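Long-range contacts in subtilisin-like protein (Prochloron didemni, PDB 3ZXY), which probably cleaves peptide bonds as a subtilisin-type serine endopeptidase, this chain being the protease domain of the longer protein PatA: residues D16-I21 with F82-R87; P215-V220 with G265-S270. The protein carries 1 engineered substitution. All blocks are in the same frame, centred on the assembly; numbering follows the deposited sequence.

How the contacts relate
The two contacts share no segment and do not touch; their centres lie 25 Å apart, on opposite sides of the chain's centre. Contact 1 joins the loops that follow two adjacent parallel strands, 11-16 and 75-80. Contact 2 sets helix 210-230 against the start of helix 269-278 and the loop leading into it, close to the outermost strand 187-191. Although its centre is farther out, about 16 Å from the chain's centre against 10 Å, contact 1 has the larger share of buried touching residues. It mixes a backbone hydrogen bond, a carboxylate and a ring, whereas contact 2 is aliphatic and only partly buried. Helix 47-60 is their common neighbour: D16 touches V55 and I216 touches I58.

Contact 1: residues D16-I21 with F82-R87; sequences DGPVDI and FSDDRR
D16 and F82 meet by backbone and side chain at once. F82 N donates a hydrogen bond to D16 O at 2.9 Å, nearly straight (166°). CG of F82 lies anti to its own carbonyl carbon and beside its N (chi1 -56°), which brings the ring alongside D16. The ring then turns an edge to the carboxylate: D16 OD1 lies 3.4 Å from F82 CD2, near the ring plane, with the two flat groups 72° apart. The same OD1 accepts from G17 N at 2.7 Å on its anti side and is hydrogen-bonded to H51 ND1; the two hydrogen bonds hold the carboxylate's rotation, with the ring edge beside it. With an alanine in place of D16, G17 N and H51 ND1 would probably lose their partner, and a gap would open beside F82 CD2.

Farther along the loops the fit slackens. P18 CD still packs on F82 O at 3.6 Å, but P18 CG comes only within 4.3 Å of D84 OD2, an oxygen held by S49 OG of helix 47-60. Beyond that the chain from D85 to R87 is exposed and makes its own order: D85 OD2 takes R87 N in an Asx turn and R87 NH1 in a salt bridge of 3.1 Å, the two donors reaching it from opposite faces of the carboxylate.

The tight end is consistent with the aspartate site of a subtilisin-type Asp-His-Ser triad. D16 is the predicted acid, where the inner parallel strand 11-16 gives way to its loop, facing H51, while A211, an engineered residue, occupies the third predicted position.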
ATOM      1  N   ASP A  16      -1.591  -1.927   9.351  1.00 14.67           N
ATOM      2  CA  ASP A  16      -0.996  -0.701   9.834  1.00 14.64           C
ATOM      3  C   ASP A  16      -1.362  -0.537  11.304  1.00 15.17           C
ATOM      4  O   ASP A  16      -1.592  -1.516  12.013  1.00 15.68           O
ATOM      5  CB  ASP A  16      -1.464   0.491   8.967  1.00 14.74           C
ATOM      6  CG  ASP A  16      -0.420   1.587   8.877  1.00 15.48           C
ATOM      7  OD1 ASP A  16      -0.217   2.287   9.880  1.00 16.84           O
ATOM      8  OD2 ASP A  16       0.219   1.740   7.809  1.00 16.10           O
ATOM      9  N   GLY A  17      -1.401   0.695  11.764  1.00 15.10           N
ATOM     10  CA  GLY A  17      -1.933   0.959  13.088  1.00 15.46           C
ATOM     11  C   GLY A  17      -3.441   0.947  13.100  1.00 15.77           C
ATOM     12  O   GLY A  17      -4.096   0.739  12.072  1.00 15.46           O
ATOM     13  N   PRO A  18      -4.019   1.177  14.279  1.00 16.29           N
ATOM     14  CA  PRO A  18      -5.457   1.322  14.373  1.00 17.28           C
ATOM     15  C   PRO A  18      -5.984   2.410  13.448  1.00 16.97           C
ATOM     16  O   PRO A  18      -5.305   3.422  13.213  1.00 17.18           O
ATOM     17  CB  PRO A  18      -5.674   1.700  15.838  1.00 18.07           C
ATOM     18  CG  PRO A  18      -4.490   1.166  16.542  1.00 17.82           C
ATOM     19  CD  PRO A  18      -3.355   1.303  15.590  1.00 16.79           C
ATOM     20  N   VAL A  19      -7.180   2.190  12.918  1.00 17.46           N
ATOM     21  CA  VAL A  19      -7.829   3.168  12.047  1.00 17.36           C
ATOM     22  C   VAL A  19      -9.059   3.730  12.749  1.00 18.50           C
ATOM     23  O   VAL A  19      -9.921   2.977  13.212  1.00 19.64           O
ATOM     24  CB  VAL A  19      -8.230   2.518  10.711  1.00 17.04           C
ATOM     25  CG1 VAL A  19      -9.035   3.480   9.836  1.00 17.49           C
ATOM     26  CG2 VAL A  19      -6.978   2.045   9.980  1.00 16.36           C
ATOM     27  N   ASP A  20      -9.144   5.054  12.818  1.00 18.91           N
ATOM     28  CA  ASP A  20     -10.308   5.738  13.379  1.00 20.60           C
ATOM     29  C   ASP A  20     -11.430   5.698  12.354  1.00 21.34           C
ATOM     30  O   ASP A  20     -11.641   6.652  11.627  1.00 21.10           O
ATOM     31  CB  ASP A  20      -9.967   7.185  13.758  1.00 21.21           C
ATOM     32  CG  ASP A  20     -11.164   7.954  14.301  1.00 23.40           C
ATOM     33  OD1 ASP A  20     -12.172   7.321  14.698  1.00 24.75           O
ATOM     34  OD2 ASP A  20     -11.104   9.203  14.329  1.00 24.69           O
ATOM     35  N   ILE A  21     -12.166   4.593  12.339  1.00 22.58           N
ATOM     36  CA  ILE A  21     -13.237   4.389  11.353  1.00 23.61           C
ATOM     37  C   ILE A  21     -14.421   5.340  11.553  1.00 24.58           C
ATOM     38  O   ILE A  21     -15.284   5.432  10.679  1.00 25.36           O
ATOM     39  CB  ILE A  21     -13.700   2.908  11.292  1.00 25.27           C
ATOM     40  CG1 ILE A  21     -14.237   2.408  12.633  1.00 27.29           C
ATOM     41  CG2 ILE A  21     -12.534   2.042  10.815  1.00 24.39           C
ATOM     42  CD1 ILE A  21     -14.977   1.085  12.547  1.00 29.69           C
ATOM     43  N   PHE A  82       0.440  -2.614  13.840  1.00 17.80           N
ATOM     44  CA  PHE A  82       1.313  -1.644  14.510  1.00 17.26           C
ATOM     45  C   PHE A  82       0.593  -1.157  15.760  1.00 17.50           C
ATOM     46  O   PHE A  82      -0.627  -1.092  15.790  1.00 17.89           O
ATOM     47  CB  PHE A  82       1.653  -0.434  13.626  1.00 16.91           C
ATOM     48  CG  PHE A  82       2.274  -0.761  12.291  1.00 17.28           C
ATOM     49  CD1 PHE A  82       3.092  -1.871  12.100  1.00 18.49           C
ATOM     50  CD2 PHE A  82       2.068   0.116  11.218  1.00 16.84           C
ATOM     51  CE1 PHE A  82       3.644  -2.136  10.840  1.00 19.02           C
ATOM     52  CE2 PHE A  82       2.619  -0.143   9.975  1.00 17.42           C
ATOM     53  CZ  PHE A  82       3.396  -1.276   9.787  1.00 18.28           C
ATOM     54  N   SER A  83       1.343  -0.809  16.802  1.00 17.30           N
ATOM     55  CA  SER A  83       0.738  -0.500  18.096  1.00 17.81           C
ATOM     56  C   SER A  83       1.120   0.883  18.588  1.00 17.24           C
ATOM     57  O   SER A  83       2.246   1.336  18.407  1.00 16.76           O
ATOM     58  CB  SER A  83       1.144  -1.548  19.140  1.00 18.99           C
ATOM     59  OG  SER A  83       2.557  -1.626  19.290  1.00 19.31           O
ATOM     60  N   ASP A  84       0.180   1.542  19.256  1.00 17.29           N
ATOM     61  CA  ASP A  84       0.467   2.826  19.899  1.00 17.30           C
ATOM     62  C   ASP A  84       1.447   2.710  21.069  1.00 18.21           C
ATOM     63  O   ASP A  84       2.123   3.675  21.393  1.00 18.04           O
ATOM     64  CB  ASP A  84      -0.833   3.505  20.346  1.00 17.89           C
ATOM     65  CG  ASP A  84      -1.632   4.071  19.180  1.00 17.58           C
ATOM     66  OD1 ASP A  84      -1.032   4.502  18.185  1.00 16.41           O
ATOM     67  OD2 ASP A  84      -2.876   4.109  19.274  1.00 18.07           O
ATOM     68  N   ASP A  85       1.511   1.537  21.700  1.00 18.87           N
ATOM     69  CA  ASP A  85       2.532   1.235  22.699  1.00 20.05           C
ATOM     70  C   ASP A  85       3.950   1.455  22.161  1.00 19.37           C
ATOM     71  O   ASP A  85       4.195   1.310  20.970  1.00 17.69           O
ATOM     72  CB  ASP A  85       2.411  -0.222  23.150  1.00 21.59           C
ATOM     73  CG  ASP A  85       3.345  -0.558  24.293  1.00 23.24           C
ATOM     74  OD1 ASP A  85       3.095  -0.087  25.425  1.00 25.75           O
ATOM     75  OD2 ASP A  85       4.344  -1.288  24.090  1.00 24.52           O
ATOM     76  N   ARG A  86       4.868   1.794  23.057  1.00 20.35           N
ATOM     77  CA  ARG A  86       6.273   2.042  22.675  1.00 20.85           C
ATOM     78  C   ARG A  86       6.957   0.870  21.970  1.00 20.49           C
ATOM     79  O   ARG A  86       7.899   1.073  21.194  1.00 19.37           O
ATOM     80  CB  ARG A  86       7.110   2.415  23.908  1.00 23.04           C
ATOM     81  CG  ARG A  86       7.068   1.356  24.997  1.00 25.30           C
ATOM     82  CD  ARG A  86       8.219   1.359  25.961  1.00 28.11           C
ATOM     83  NE  ARG A  86       7.985   0.393  27.034  1.00 30.57           N
ATOM     84  CZ  ARG A  86       8.584  -0.793  27.159  1.00 31.69           C
ATOM     85  NH1 ARG A  86       9.496  -1.220  26.274  1.00 31.19           N
ATOM     86  NH2 ARG A  86       8.258  -1.567  28.191  1.00 33.76           N
ATOM     87  N   ARG A  87       6.535  -0.357  22.250  1.00 20.58           N
ATOM     88  CA  ARG A  87       7.262  -1.511  21.755  1.00 21.48           C
ATOM     89  C   ARG A  87       7.123  -1.632  20.245  1.00 20.28           C
ATOM     90  O   ARG A  87       6.071  -1.390  19.688  1.00 18.46           O
ATOM     91  CB  ARG A  87       6.780  -2.797  22.420  1.00 23.93           C
ATOM     92  CG  ARG A  87       7.138  -2.909  23.886  1.00 26.71           C
ATOM     93  CD  ARG A  87       6.559  -4.200  24.443  1.00 29.36           C
ATOM     94  NE  ARG A  87       6.784  -4.358  25.871  1.00 32.54           N
ATOM     95  CZ  ARG A  87       6.028  -3.815  26.828  1.00 34.22           C
ATOM     96  NH1 ARG A  87       4.983  -3.042  26.517  1.00 33.93           N
ATOM     97  NH2 ARG A  87       6.331  -4.039  28.106  1.00 36.01           N
TER

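Contact 2: residues P215-V220 with G265-S270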
ATOM      1  N   PRO A 215       0.155   3.576  -0.106  1.00 10.25           N
ATOM      2  CA  PRO A 215      -1.291   3.443  -0.328  1.00 10.50           C
ATOM      3  C   PRO A 215      -1.793   4.053  -1.618  1.00 10.23           C
ATOM      4  O   PRO A 215      -2.860   3.650  -2.107  1.00 10.55           O
ATOM      5  CB  PRO A 215      -1.914   4.100   0.911  1.00 11.09           C
ATOM      6  CG  PRO A 215      -0.843   4.978   1.443  1.00 11.01           C
ATOM      7  CD  PRO A 215       0.437   4.268   1.165  1.00 10.75           C
ATOM      8  N   ILE A 216      -1.064   5.008  -2.184  1.00 10.24           N
ATOM      9  CA  ILE A 216      -1.435   5.531  -3.491  1.00 10.46           C
ATOM     10  C   ILE A 216      -1.323   4.404  -4.505  1.00 10.13           C
ATOM     11  O   ILE A 216      -2.220   4.181  -5.331  1.00 10.36           O
ATOM     12  CB  ILE A 216      -0.587   6.744  -3.892  1.00 10.63           C
ATOM     13  CG1 ILE A 216      -0.895   7.918  -2.945  1.00 11.46           C
ATOM     14  CG2 ILE A 216      -0.902   7.144  -5.340  1.00 10.94           C
ATOM     15  CD1 ILE A 216      -0.054   9.138  -3.156  1.00 12.35           C
ATOM     16  N   VAL A 217      -0.216   3.675  -4.467  1.00  9.75           N
ATOM     17  CA  VAL A 217      -0.043   2.520  -5.356  1.00  9.73           C
ATOM     18  C   VAL A 217      -1.063   1.416  -5.061  1.00  9.97           C
ATOM     19  O   VAL A 217      -1.637   0.842  -5.987  1.00 10.22           O
ATOM     20  CB  VAL A 217       1.412   1.986  -5.302  1.00  9.39           C
ATOM     21  CG1 VAL A 217       1.557   0.686  -6.088  1.00 10.27           C
ATOM     22  CG2 VAL A 217       2.390   3.060  -5.782  1.00 10.02           C
ATOM     23  N   SER A 218      -1.329   1.116  -3.789  1.00 10.11           N
ATOM     24  CA  SER A 218      -2.340   0.110  -3.455  1.00 10.53           C
ATOM     25  C   SER A 218      -3.705   0.506  -4.011  1.00 10.48           C
ATOM     26  O   SER A 218      -4.431  -0.333  -4.554  1.00 11.41           O
ATOM     27  CB  SER A 218      -2.435  -0.056  -1.958  1.00 10.95           C
ATOM     28  OG  SER A 218      -1.234  -0.648  -1.483  1.00 11.30           O
ATOM     29  N   GLY A 219      -4.043   1.784  -3.880  1.00 10.68           N
ATOM     30  CA  GLY A 219      -5.305   2.294  -4.428  1.00 10.88           C
ATOM     31  C   GLY A 219      -5.405   2.153  -5.932  1.00 10.73           C
ATOM     32  O   GLY A 219      -6.436   1.678  -6.463  1.00 10.78           O
ATOM     33  N   VAL A 220      -4.338   2.547  -6.631  1.00 10.53           N
ATOM     34  CA  VAL A 220      -4.313   2.406  -8.088  1.00 10.42           C
ATOM     35  C   VAL A 220      -4.410   0.927  -8.487  1.00 10.25           C
ATOM     36  O   VAL A 220      -5.148   0.572  -9.429  1.00 10.27           O
ATOM     37  CB  VAL A 220      -3.080   3.087  -8.698  1.00 10.24           C
ATOM     38  CG1 VAL A 220      -2.957   2.727 -10.182  1.00 11.12           C
ATOM     39  CG2 VAL A 220      -3.166   4.597  -8.491  1.00 10.97           C
ATOM     40  N   GLY A 265      10.855   2.946 -12.188  1.00 13.82           N
ATOM     41  CA  GLY A 265      10.238   4.101 -12.795  1.00 13.92           C
ATOM     42  C   GLY A 265       9.180   4.757 -11.944  1.00 13.38           C
ATOM     43  O   GLY A 265       8.876   4.324 -10.830  1.00 12.01           O
ATOM     44  N   ARG A 266       8.596   5.816 -12.489  1.00 13.78           N
ATOM     45  CA  ARG A 266       7.537   6.550 -11.845  1.00 14.06           C
ATOM     46  C   ARG A 266       6.154   5.986 -12.159  1.00 12.97           C
ATOM     47  O   ARG A 266       5.872   5.652 -13.326  1.00 13.00           O
ATOM     48  CB  ARG A 266       7.580   7.986 -12.340  1.00 16.49           C
ATOM     49  CG  ARG A 266       8.867   8.699 -11.986  1.00 19.21           C
ATOM     50  CD  ARG A 266       8.816  10.093 -12.545  1.00 22.90           C
ATOM     51  NE  ARG A 266       9.072  10.109 -13.982  1.00 26.44           N
ATOM     52  CZ  ARG A 266       8.336  10.735 -14.904  1.00 29.07           C
ATOM     53  NH1 ARG A 266       7.239  11.417 -14.586  1.00 30.19           N
ATOM     54  NH2 ARG A 266       8.721  10.688 -16.176  1.00 31.42           N
ATOM     55  N   LEU A 267       5.291   5.933 -11.151  1.00 11.98           N
ATOM     56  CA  LEU A 267       3.912   5.498 -11.310  1.00 11.68           C
ATOM     57  C   LEU A 267       3.258   6.230 -12.474  1.00 12.19           C
ATOM     58  O   LEU A 267       3.303   7.452 -12.568  1.00 12.62           O
ATOM     59  CB  LEU A 267       3.126   5.783 -10.038  1.00 11.72           C
ATOM     60  CG  LEU A 267       1.636   5.478 -10.037  1.00 11.50           C
ATOM     61  CD1 LEU A 267       1.377   3.993 -10.204  1.00 11.43           C
ATOM     62  CD2 LEU A 267       1.059   6.034  -8.722  1.00 11.75           C
ATOM     63  N   ASN A 268       2.640   5.442 -13.362  1.00 12.02           N
ATOM     64  CA  ASN A 268       2.042   5.962 -14.583  1.00 12.63           C
ATOM     65  C   ASN A 268       0.651   5.348 -14.717  1.00 12.65           C
ATOM     66  O   ASN A 268       0.485   4.310 -15.363  1.00 12.88           O
ATOM     67  CB  ASN A 268       2.934   5.589 -15.770  1.00 12.97           C
ATOM     68  CG  ASN A 268       2.361   6.025 -17.101  1.00 13.28           C
ATOM     69  OD1 ASN A 268       1.415   6.830 -17.146  1.00 13.85           O
ATOM     70  ND2 ASN A 268       2.926   5.510 -18.192  1.00 14.18           N
ATOM     71  N   VAL A 269      -0.340   5.998 -14.122  1.00 13.16           N
ATOM     72  CA  VAL A 269      -1.669   5.422 -14.000  1.00 13.20           C
ATOM     73  C   VAL A 269      -2.329   5.313 -15.373  1.00 13.74           C
ATOM     74  O   VAL A 269      -2.869   4.262 -15.710  1.00 13.40           O
ATOM     75  CB  VAL A 269      -2.563   6.197 -13.025  1.00 14.09           C
ATOM     76  CG1 VAL A 269      -3.906   5.481 -12.883  1.00 15.43           C
ATOM     77  CG2 VAL A 269      -1.901   6.269 -11.652  1.00 14.63           C
ATOM     78  N   SER A 270      -2.236   6.371 -16.168  1.00 14.69           N
ATOM     79  CA  SER A 270      -2.828   6.325 -17.527  1.00 15.43           C
ATOM     80  C   SER A 270      -2.178   5.240 -18.371  1.00 14.96           C
ATOM     81  O   SER A 270      -2.867   4.479 -19.051  1.00 15.00           O
ATOM     82  CB  SER A 270      -2.765   7.692 -18.215  1.00 17.59           C
ATOM     83  OG  SER A 270      -1.455   8.164 -18.313  1.00 19.94           O
TER
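V220 and V269 point their methyls at each other, tip to tip, across the gap between two helices. Along V220, CB stays back, 4.5 Å from V269 CG2. CG1, anti to the backbone N (chi1 171°), reaches both V269 methyls at 4.0 Å. CG2 makes the closest approach, touching V269 CG2 at 3.8 Å, and brushes L267 CD2 at 4.5 Å.

That leucine methyl is the second meeting point. L267 CD2 lies 4.1 Å from I216 CG2, where the two side chains cross obliquely, and 4.4 Å from V217 CG2, so a single branch of L267 touches three residues spread over a turn of helix. No hydrogen bond crosses here; the pairing is aliphatic throughout.

The polar work is done just behind it. N268, turned away from helix 210-230, caps the N-terminus of helix 269-278 through OD1 to G271 N, and its ND2 bonds S247 O. Backbone bonds from G265 and L267 to L189 tie the approaching loop to strand 187-191, whose I188 touches both L267 and V217. Helix 210-230 also packs on strand 162-167 through V217 and on helix 47-60 through P215, I216 and S218.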